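PDB 3COL: putative transcription regulator from Lactobacillus plantarum WCFS1, which probably binds operator DNA as a dimer through an N-terminal helix-turn-helix domain and regulates transcription, as in other TetR-family proteins. Local coordinates for residues G157-F160 / S161-T165; A21-A25 / E26-G30; Y50-N53 / K54-I58; V40-Q44 / S45-L49. All blocks are in the same frame, centred on the assembly; numbering follows the deposited sequence. Where two conformers were deposited one is given.

Interaction 1. Residues G157-F160 / S161-T165; sequences GVVF and STIHT
T162 reaches back one turn to V158 within helix 152-171. Its CB already lies against V158 O. At the tip, OG1 gives a hydrogen bond to V158 O at 2.7 Å and also packs against V158 CG2. The hydroxyl lies beside the backbone N (chi1 -58°), which turns it down the helix toward that carbonyl. T162 N donates to the same oxygen at 3.2 Å, from above the carbonyl plane. V158 O is thus gripped by two donors from one residue, and the buried hydroxyl is satisfied without leaving the helix.

On the next position round the helix, V159 and I163 lie side by side and point the same way. I163 CD1 sits 4.1 Å from V159 CG1, and I163 CG1 folds over V159 O. Main-chain bonds S161 N to G157 O (2.8 Å) and H164 N to F160 O (2.8 Å) continue the pattern.

F160 and I163 face helix 85-102, while V159 and T162 face helix 182-193. V158 packs on V158 of the second subunit. The i to i+4 pairing is that of a regular alpha-helix, here at the dimer interface of a TetR-like, all-helical C-terminal domain.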
loop_
_atom_site.group_PDB
_atom_site.type_symbol
_atom_site.label_atom_id
_atom_site.label_comp_id
_atom_site.label_asym_id
_atom_site.label_seq_id
_atom_site.Cartn_x
_atom_site.Cartn_y
_atom_site.Cartn_z
ATOM N N GLY A 157 1.729 -8.103 4.313
ATOM C CA GLY A 157 1.858 -7.091 3.243
ATOM C C GLY A 157 1.347 -7.569 1.895
ATOM O O GLY A 157 0.599 -6.843 1.221
ATOM N N VAL A 158 1.724 -8.781 1.489
ATOM C CA VAL A 158 1.259 -9.331 0.223
ATOM C C VAL A 158 -0.270 -9.568 0.196
ATOM O O VAL A 158 -0.927 -9.278 -0.822
ATOM C CB VAL A 158 2.072 -10.601 -0.232
ATOM C CG1 VAL A 158 1.838 -11.815 0.693
ATOM C CG2 VAL A 158 1.654 -10.988 -1.635
ATOM N N VAL A 159 -0.819 -10.078 1.307
ATOM C CA VAL A 159 -2.245 -10.239 1.490
ATOM C C VAL A 159 -2.960 -8.902 1.344
ATOM O O VAL A 159 -3.890 -8.751 0.544
ATOM C CB VAL A 159 -2.555 -10.842 2.886
ATOM C CG1 VAL A 159 -4.129 -10.849 3.189
ATOM C CG2 VAL A 159 -2.017 -12.234 2.964
ATOM N N PHE A 160 -2.568 -7.933 2.140
ATOM C CA PHE A 160 -3.296 -6.684 2.155
ATOM C C PHE A 160 -3.094 -5.838 0.926
ATOM O O PHE A 160 -4.061 -5.237 0.412
ATOM C CB PHE A 160 -3.025 -5.912 3.464
ATOM C CG PHE A 160 -3.857 -6.429 4.593
ATOM C CD1 PHE A 160 -5.011 -5.771 4.974
ATOM C CD2 PHE A 160 -3.529 -7.644 5.223
ATOM C CE1 PHE A 160 -5.798 -6.281 5.996
ATOM C CE2 PHE A 160 -4.303 -8.153 6.219
ATOM C CZ PHE A 160 -5.450 -7.486 6.608
ATOM N N SER A 161 -1.851 -5.778 0.440
ATOM C CA SER A 161 -1.544 -4.932 -0.734
ATOM C C SER A 161 -2.223 -5.413 -2.010
ATOM O O SER A 161 -2.777 -4.611 -2.755
ATOM C CB SER A 161 -0.043 -4.791 -0.940
ATOM O OG SER A 161 0.231 -4.180 -2.182
ATOM N N THR A 162 -2.206 -6.724 -2.230
ATOM C CA THR A 162 -2.855 -7.364 -3.400
ATOM C C THR A 162 -4.383 -7.165 -3.368
ATOM O O THR A 162 -4.962 -6.796 -4.373
ATOM C CB THR A 162 -2.542 -8.880 -3.481
ATOM O OG1 THR A 162 -1.116 -9.050 -3.555
ATOM C CG2 THR A 162 -3.193 -9.565 -4.710
ATOM N N ILE A 163 -5.003 -7.416 -2.209
ATOM C CA ILE A 163 -6.425 -7.187 -2.059
ATOM C C ILE A 163 -6.766 -5.708 -2.178
ATOM O O ILE A 163 -7.769 -5.343 -2.785
ATOM C CB ILE A 163 -6.951 -7.818 -0.744
ATOM C CG1 ILE A 163 -6.906 -9.357 -0.874
ATOM C CG2 ILE A 163 -8.338 -7.282 -0.398
ATOM C CD1 ILE A 163 -7.102 -10.127 0.477
ATOM N N HIS A 164 -5.934 -4.842 -1.607
ATOM C CA HIS A 164 -6.226 -3.434 -1.696
ATOM C C HIS A 164 -6.201 -2.937 -3.153
ATOM O O HIS A 164 -7.120 -2.266 -3.567
ATOM C CB HIS A 164 -5.283 -2.620 -0.809
ATOM C CG HIS A 164 -5.665 -1.186 -0.709
ATOM N ND1 HIS A 164 -4.752 -0.188 -0.477
ATOM C CD2 HIS A 164 -6.866 -0.575 -0.818
ATOM C CE1 HIS A 164 -5.373 0.980 -0.458
ATOM N NE2 HIS A 164 -6.653 0.770 -0.665
ATOM N N THR A 165 -5.151 -3.277 -3.906
ATOM C CA THR A 165 -5.010 -2.903 -5.319
ATOM C C THR A 165 -6.198 -3.408 -6.148
ATOM O O THR A 165 -6.771 -2.673 -6.950
ATOM C CB THR A 165 -3.683 -3.414 -5.917
ATOM O OG1 THR A 165 -2.571 -2.924 -5.144
ATOM C CG2 THR A 165 -3.495 -2.930 -7.353
#

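Interaction 2. Residues A21-A25 / E26-G30; sequences AIILA and EGPAG
I22 and I23 meet the residues that follow them where helix 11-26 ends, and two backbone hydrogen bonds close its last turn. E26 N donates to I22 O at 2.6 Å, with the N-H nearly along the C=O axis. G27 N donates to I23 O at 2.8 Å, but the bond is bent to 132° and comes from above the carbonyl plane. G27 has positive phi (73°), so the chain leaves the helix there and enters the short 3-10 turn 28-30.

The van der Waals contacts come from the two isoleucines. I22 CG2 lies 3.5 Å from G30 O, so the branch methyl lies against the returning turn. CG2 points away from the backbone N, on the side of the carbonyl carbon, which directs it toward G30. I23 CG1 lies 4.1 Å from P28 CA, and I23 CG2 looser still against the proline ring at CD.

The charged group is E26. Its OE1 passes I22 CG2 at 4.2 Å, while OE2 makes a salt bridge to K35. K35 also bonds G30 O and so ties both ends of the turn to helix 33-40. I22 packs on that helix through V36, whereas I23 and P28 face helix 106-117.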
loop_
_atom_site.group_PDB
_atom_site.type_symbol
_atom_site.label_atom_id
_atom_site.label_comp_id
_atom_site.label_asym_id
_atom_site.label_seq_id
_atom_site.Cartn_x
_atom_site.Cartn_y
_atom_site.Cartn_z
ATOM N N ALA A 21 -14.330 10.496 5.852
ATOM C CA ALA A 21 -14.386 11.318 4.631
ATOM C C ALA A 21 -13.232 12.299 4.511
ATOM O O ALA A 21 -12.652 12.452 3.453
ATOM C CB ALA A 21 -15.743 12.070 4.532
ATOM N N ILE A 22 -12.932 12.996 5.597
ATOM C CA ILE A 22 -11.791 13.927 5.640
ATOM C C ILE A 22 -10.462 13.197 5.374
ATOM O O ILE A 22 -9.632 13.641 4.559
ATOM C CB ILE A 22 -11.728 14.682 7.013
ATOM C CG1 ILE A 22 -12.944 15.606 7.177
ATOM C CG2 ILE A 22 -10.411 15.475 7.136
ATOM C CD1 ILE A 22 -13.155 16.094 8.636
ATOM N N ILE A 23 -10.266 12.073 6.053
ATOM C CA ILE A 23 -9.094 11.233 5.791
ATOM C C ILE A 23 -8.960 10.907 4.294
ATOM O O ILE A 23 -7.875 11.024 3.730
ATOM C CB ILE A 23 -9.093 9.942 6.682
ATOM C CG1 ILE A 23 -8.945 10.340 8.173
ATOM C CG2 ILE A 23 -7.982 8.943 6.245
ATOM C CD1 ILE A 23 -8.998 9.171 9.167
ATOM N N LEU A 24 -10.062 10.518 3.644
ATOM C CA LEU A 24 -10.000 10.167 2.227
ATOM C C LEU A 24 -9.653 11.379 1.362
ATOM O O LEU A 24 -8.893 11.251 0.407
ATOM C CB LEU A 24 -11.299 9.514 1.765
ATOM C CG LEU A 24 -11.612 8.126 2.335
ATOM C CD1 LEU A 24 -12.997 7.695 1.885
ATOM C CD2 LEU A 24 -10.575 7.102 1.886
ATOM N N ALA A 25 -10.199 12.545 1.710
ATOM C CA ALA A 25 -9.972 13.795 0.961
ATOM C C ALA A 25 -8.639 14.500 1.295
ATOM O O ALA A 25 -7.967 15.003 0.398
ATOM C CB ALA A 25 -11.145 14.771 1.162
ATOM N N GLU A 26 -8.279 14.563 2.579
ATOM C CA GLU A 26 -7.085 15.331 2.973
ATOM C C GLU A 26 -6.031 14.558 3.764
ATOM O O GLU A 26 -5.027 15.145 4.185
ATOM C CB GLU A 26 -7.455 16.594 3.741
ATOM C CG GLU A 26 -8.597 17.403 3.167
ATOM C CD GLU A 26 -9.028 18.494 4.129
ATOM O OE1 GLU A 26 -10.247 18.631 4.395
ATOM O OE2 GLU A 26 -8.134 19.205 4.641
ATOM N N GLY A 27 -6.235 13.253 3.943
ATOM C CA GLY A 27 -5.383 12.478 4.832
ATOM C C GLY A 27 -5.648 12.774 6.305
ATOM O O GLY A 27 -6.408 13.693 6.647
ATOM N N PRO A 28 -5.022 11.997 7.199
ATOM C CA PRO A 28 -5.260 12.144 8.627
ATOM C C PRO A 28 -4.896 13.532 9.162
ATOM O O PRO A 28 -5.559 14.037 10.042
ATOM C CB PRO A 28 -4.358 11.064 9.241
ATOM C CG PRO A 28 -4.115 10.120 8.171
ATOM C CD PRO A 28 -4.061 10.918 6.923
ATOM N N ALA A 29 -3.877 14.156 8.587
ATOM C CA ALA A 29 -3.486 15.518 8.958
ATOM C C ALA A 29 -4.612 16.547 8.748
ATOM O O ALA A 29 -4.649 17.570 9.426
ATOM C CB ALA A 29 -2.212 15.923 8.221
ATOM N N GLY A 30 -5.542 16.261 7.841
ATOM C CA GLY A 30 -6.655 17.166 7.586
ATOM C C GLY A 30 -7.752 17.128 8.647
ATOM O O GLY A 30 -8.601 18.003 8.678
#

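Interaction 3. Residues Y50-N53 / K54-I58; sequences YFKN and KQALI
The F51 ring is met by L57 and A56, both at an oblique angle to its plane. L57 CD2 lies 3.5 Å from F51 CG and almost as near F51 CB and CD2, so this one methyl covers the root of the ring. The F51 and L57 side chains cross at about a right angle. A56 O approaches F51 CD1 at 3.7 Å. The ring's CG stands beside the backbone N (chi1 -55°), which swings it back toward the helix that follows.

The amide of N53 is the other flat group, and its OD1 does the work. OD1 accepts from A56 N at 3.0 Å, with a nearly straight N-H (167°) that arrives almost head-on to the side-chain carbonyl. N53 CG sits between the backbone N and the carbonyl carbon (chi1 58°), so OD1 folds over the first turn. This is an N-cap: the side chain takes an N-H that has no helical carbonyl before it. N53 O also accepts from L57 N, at 3.1 Å and in the carbonyl plane, the first regular bond of the helix. A56 CB nestles against N53 O and F51 CB, the latter at 4.2 Å.

F51 and L57 also touch I15 of helix 11-26, and L57 reaches V36 of helix 33-40. An asparagine N-cap, with a phenylalanine two residues before it packed on a leucine four residues after it, here starts helix 54-67, which follows the helix-turn-helix in TetR-family DNA-binding domains.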
loop_
_atom_site.group_PDB
_atom_site.type_symbol
_atom_site.label_atom_id
_atom_site.label_comp_id
_atom_site.label_asym_id
_atom_site.label_seq_id
_atom_site.Cartn_x
_atom_site.Cartn_y
_atom_site.Cartn_z
ATOM N N TYR A 50 -17.808 13.185 22.938
ATOM C CA TYR A 50 -17.552 11.830 22.468
ATOM C C TYR A 50 -16.069 11.570 22.229
ATOM O O TYR A 50 -15.616 10.425 22.385
ATOM C CB TYR A 50 -18.335 11.566 21.209
ATOM N N PHE A 51 -15.340 12.619 21.835
ATOM C CA PHE A 51 -13.913 12.527 21.478
ATOM C C PHE A 51 -13.156 13.737 22.028
ATOM O O PHE A 51 -13.542 14.872 21.777
ATOM C CB PHE A 51 -13.736 12.450 19.935
ATOM C CG PHE A 51 -14.521 11.320 19.284
ATOM C CD1 PHE A 51 -13.999 10.041 19.209
ATOM C CD2 PHE A 51 -15.804 11.544 18.773
ATOM C CE1 PHE A 51 -14.748 9.000 18.630
ATOM C CE2 PHE A 51 -16.536 10.522 18.186
ATOM C CZ PHE A 51 -16.001 9.253 18.109
ATOM N N LYS A 52 -12.055 13.519 22.721
ATOM C CA LYS A 52 -11.392 14.633 23.412
ATOM C C LYS A 52 -10.520 15.517 22.527
ATOM O O LYS A 52 -10.239 16.668 22.870
ATOM C CB LYS A 52 -10.636 14.163 24.664
ATOM C CG LYS A 52 -9.458 13.227 24.438
ATOM C CD LYS A 52 -8.581 13.154 25.757
ATOM C CE LYS A 52 -9.253 12.300 26.851
ATOM N NZ LYS A 52 -8.921 12.702 28.260
ATOM N N ASN A 53 -10.110 14.985 21.380
ATOM C CA ASN A 53 -9.217 15.735 20.457
ATOM C C ASN A 53 -9.087 15.057 19.107
ATOM O O ASN A 53 -9.668 13.999 18.910
ATOM C CB ASN A 53 -7.836 15.984 21.109
ATOM C CG ASN A 53 -7.104 14.692 21.531
ATOM O OD1 ASN A 53 -7.361 13.606 21.007
ATOM N ND2 ASN A 53 -6.177 14.822 22.488
ATOM N N LYS A 54 -8.326 15.664 18.199
ATOM C CA LYS A 54 -8.120 15.173 16.839
ATOM C C LYS A 54 -7.597 13.730 16.856
ATOM O O LYS A 54 -8.125 12.893 16.149
ATOM C CB LYS A 54 -7.170 16.119 16.077
ATOM C CG LYS A 54 -6.433 15.510 14.902
ATOM C CD LYS A 54 -5.345 16.461 14.357
ATOM C CE LYS A 54 -4.725 15.934 13.023
ATOM N NZ LYS A 54 -3.667 16.940 12.487
ATOM N N GLN A 55 -6.591 13.431 17.677
ATOM C CA GLN A 55 -6.070 12.049 17.785
ATOM C C GLN A 55 -7.142 11.017 18.167
ATOM O O GLN A 55 -7.185 9.957 17.596
ATOM C CB GLN A 55 -4.888 11.939 18.776
ATOM C CG GLN A 55 -4.089 10.633 18.616
ATOM C CD GLN A 55 -3.487 10.489 17.199
ATOM O OE1 GLN A 55 -2.821 11.411 16.702
ATOM N NE2 GLN A 55 -3.734 9.352 16.545
ATOM N N ALA A 56 -7.973 11.332 19.159
ATOM C CA ALA A 56 -9.097 10.467 19.530
ATOM C C ALA A 56 -10.056 10.222 18.339
ATOM O O ALA A 56 -10.565 9.110 18.169
ATOM C CB ALA A 56 -9.848 11.041 20.754
ATOM N N LEU A 57 -10.301 11.248 17.525
ATOM C CA LEU A 57 -11.166 11.101 16.326
ATOM C C LEU A 57 -10.569 10.070 15.329
ATOM O O LEU A 57 -11.263 9.179 14.857
ATOM C CB LEU A 57 -11.365 12.437 15.602
ATOM C CG LEU A 57 -12.170 13.519 16.322
ATOM C CD1 LEU A 57 -11.979 14.897 15.674
ATOM C CD2 LEU A 57 -13.669 13.135 16.376
ATOM N N ILE A 58 -9.280 10.209 15.056
ATOM C CA ILE A 58 -8.533 9.326 14.142
ATOM C C ILE A 58 -8.476 7.877 14.703
ATOM O O ILE A 58 -8.720 6.899 13.966
ATOM C CB ILE A 58 -7.092 9.894 13.922
ATOM C CG1 ILE A 58 -7.137 11.199 13.077
ATOM C CG2 ILE A 58 -6.170 8.853 13.276
ATOM C CD1 ILE A 58 -5.850 12.106 13.241
#

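Interaction 4. Residues V40-Q44 / S45-L49; sequences VGIAQ and SNVYL
I42 packs on N46 and V47 in a local contact at the turn between helices 33-40 and 44-48, which form the helix-turn-helix of this TetR-type domain. It lies largely at the protein surface. I42 comes in across both partners at about a right angle. Its CD1 touches V47 CG2 at 3.9 Å and N46 CB at 3.8 Å, while CG2 lies 3.8 Å from N46 OD1. I42 CG1 occupies the position between backbone N and carbonyl carbon (chi1 57°), and the extended chain beyond it carries CD1 over the first turn of the helix.

A43 is the N-cap. Its carbonyl receives only weak bonds, from N46 N at 3.0 Å and V47 N at 3.4 Å. The Q44 carbonyl is better engaged. Y48 N donates to Q44 O at 2.8 Å in the carbonyl plane, and a weak bond comes from V47 N. Y48 CD2 also passes Q44 O at 3.2 Å, with the ring oblique to that oxygen. A43 CB meets S45 OG at the outer side of the turn. One water joins the two segments: it accepts from A43 N at 2.8 Å and donates weakly to N46 OD1.

G41, with positive phi, lets the chain turn out of helix 33-40. In TetR relatives the second helix of the motif enters the major groove, so 44-48 is probably the recognition helix. Beneath it, I42 rests on I15 of helix 11-26, V47 on T33 and A37 of helix 33-40, and Q44 on A37.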
loop_
_atom_site.group_PDB
_atom_site.type_symbol
_atom_site.label_atom_id
_atom_site.label_comp_id
_atom_site.label_asym_id
_atom_site.label_seq_id
_atom_site.Cartn_x
_atom_site.Cartn_y
_atom_site.Cartn_z
ATOM N N VAL A 40 -20.718 17.330 10.130
ATOM C CA VAL A 40 -21.843 16.666 10.776
ATOM C C VAL A 40 -23.007 17.642 10.952
ATOM O O VAL A 40 -24.158 17.223 10.938
ATOM C CB VAL A 40 -21.439 15.979 12.119
ATOM C CG1 VAL A 40 -22.636 15.305 12.782
ATOM C CG2 VAL A 40 -20.369 14.920 11.865
ATOM N N GLY A 41 -22.702 18.934 11.086
ATOM C CA GLY A 41 -23.712 19.934 11.320
ATOM C C GLY A 41 -24.051 20.143 12.785
ATOM O O GLY A 41 -25.178 20.545 13.116
ATOM N N ILE A 42 -23.078 19.900 13.662
ATOM C CA ILE A 42 -23.265 20.116 15.091
ATOM C C ILE A 42 -22.194 21.055 15.650
ATOM O O ILE A 42 -21.200 21.329 14.980
ATOM C CB ILE A 42 -23.248 18.767 15.887
ATOM C CG1 ILE A 42 -21.935 17.983 15.637
ATOM C CG2 ILE A 42 -24.477 17.917 15.549
ATOM C CD1 ILE A 42 -21.891 16.582 16.318
ATOM N N ALA A 43 -22.392 21.522 16.882
ATOM C CA ALA A 43 -21.394 22.303 17.628
ATOM C C ALA A 43 -20.140 21.483 17.955
ATOM O O ALA A 43 -20.215 20.255 18.092
ATOM C CB ALA A 43 -22.007 22.832 18.920
ATOM N N GLN A 44 -18.997 22.162 18.087
ATOM C CA GLN A 44 -17.746 21.471 18.471
ATOM C C GLN A 44 -17.851 20.831 19.857
ATOM O O GLN A 44 -17.311 19.727 20.094
ATOM C CB GLN A 44 -16.574 22.434 18.446
ATOM C CG GLN A 44 -16.239 22.914 17.049
ATOM C CD GLN A 44 -15.212 24.011 17.063
ATOM O OE1 GLN A 44 -15.285 24.957 16.280
ATOM N NE2 GLN A 44 -14.243 23.899 17.965
ATOM N N SER A 45 -18.562 21.530 20.742
ATOM C CA SER A 45 -18.882 21.048 22.078
ATOM C C SER A 45 -19.579 19.693 22.021
ATOM O O SER A 45 -19.337 18.852 22.882
ATOM C CB SER A 45 -19.771 22.057 22.818
ATOM O OG SER A 45 -21.100 22.087 22.313
ATOM N N ASN A 46 -20.441 19.504 21.011
ATOM C CA ASN A 46 -21.116 18.233 20.805
ATOM C C ASN A 46 -20.104 17.132 20.452
ATOM O O ASN A 46 -20.256 15.974 20.861
ATOM C CB ASN A 46 -22.169 18.348 19.692
ATOM C CG ASN A 46 -23.377 17.389 19.895
ATOM O OD1 ASN A 46 -24.449 17.593 19.314
ATOM N ND2 ASN A 46 -23.196 16.352 20.709
ATOM N N VAL A 47 -19.082 17.508 19.689
ATOM C CA VAL A 47 -18.066 16.556 19.244
ATOM C C VAL A 47 -17.206 16.209 20.454
ATOM O O VAL A 47 -16.822 15.050 20.655
ATOM C CB VAL A 47 -17.219 17.095 18.023
ATOM C CG1 VAL A 47 -16.036 16.164 17.697
ATOM C CG2 VAL A 47 -18.092 17.279 16.768
ATOM N N TYR A 48 -16.939 17.200 21.295
ATOM C CA TYR A 48 -16.077 16.958 22.442
ATOM C C TYR A 48 -16.707 16.068 23.526
ATOM O O TYR A 48 -16.009 15.597 24.444
ATOM C CB TYR A 48 -15.601 18.271 23.027
ATOM C CG TYR A 48 -14.504 18.955 22.229
ATOM C CD1 TYR A 48 -13.278 18.321 21.969
ATOM C CD2 TYR A 48 -14.687 20.245 21.759
ATOM C CE1 TYR A 48 -12.276 18.964 21.256
ATOM C CE2 TYR A 48 -13.677 20.911 21.055
ATOM C CZ TYR A 48 -12.482 20.273 20.819
ATOM O OH TYR A 48 -11.528 20.956 20.106
ATOM N N LEU A 49 -18.008 15.810 23.433
ATOM C CA LEU A 49 -18.635 14.893 24.415
ATOM C C LEU A 49 -18.210 13.458 24.175
ATOM O O LEU A 49 -18.269 12.624 25.079
ATOM C CB LEU A 49 -20.165 14.946 24.338
ATOM C CG LEU A 49 -20.900 16.197 24.781
ATOM C CD1 LEU A 49 -22.384 16.034 24.417
ATOM C CD2 LEU A 49 -20.719 16.468 26.275
HETATM O O HOH W 1 -24.672 20.770 18.392
#

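Interactions 2, 3 and 4 lie in the N-terminal DNA-binding domain, on the same side of the chain's centre. Interactions 3 and 4 are 11 Å apart between centres and touch where L57 CD2 meets V47 CG1 at 4.1 Å. Interactions 2 and 3, with centres 14 Å apart, join through K54 NZ, which probably bonds A29 O at 3.3 Å. Interactions 2 and 4 do not touch. Interaction 1 belongs to the C-terminal domain and the dimer interface; interaction 2 also touches the second subunit. The centre of interaction 1 is about 36 Å from that of interaction 4, on the opposite side of the chain's centre. The dimer contact of interaction 1 is therefore well separated from the probable DNA-reading helix within each subunit.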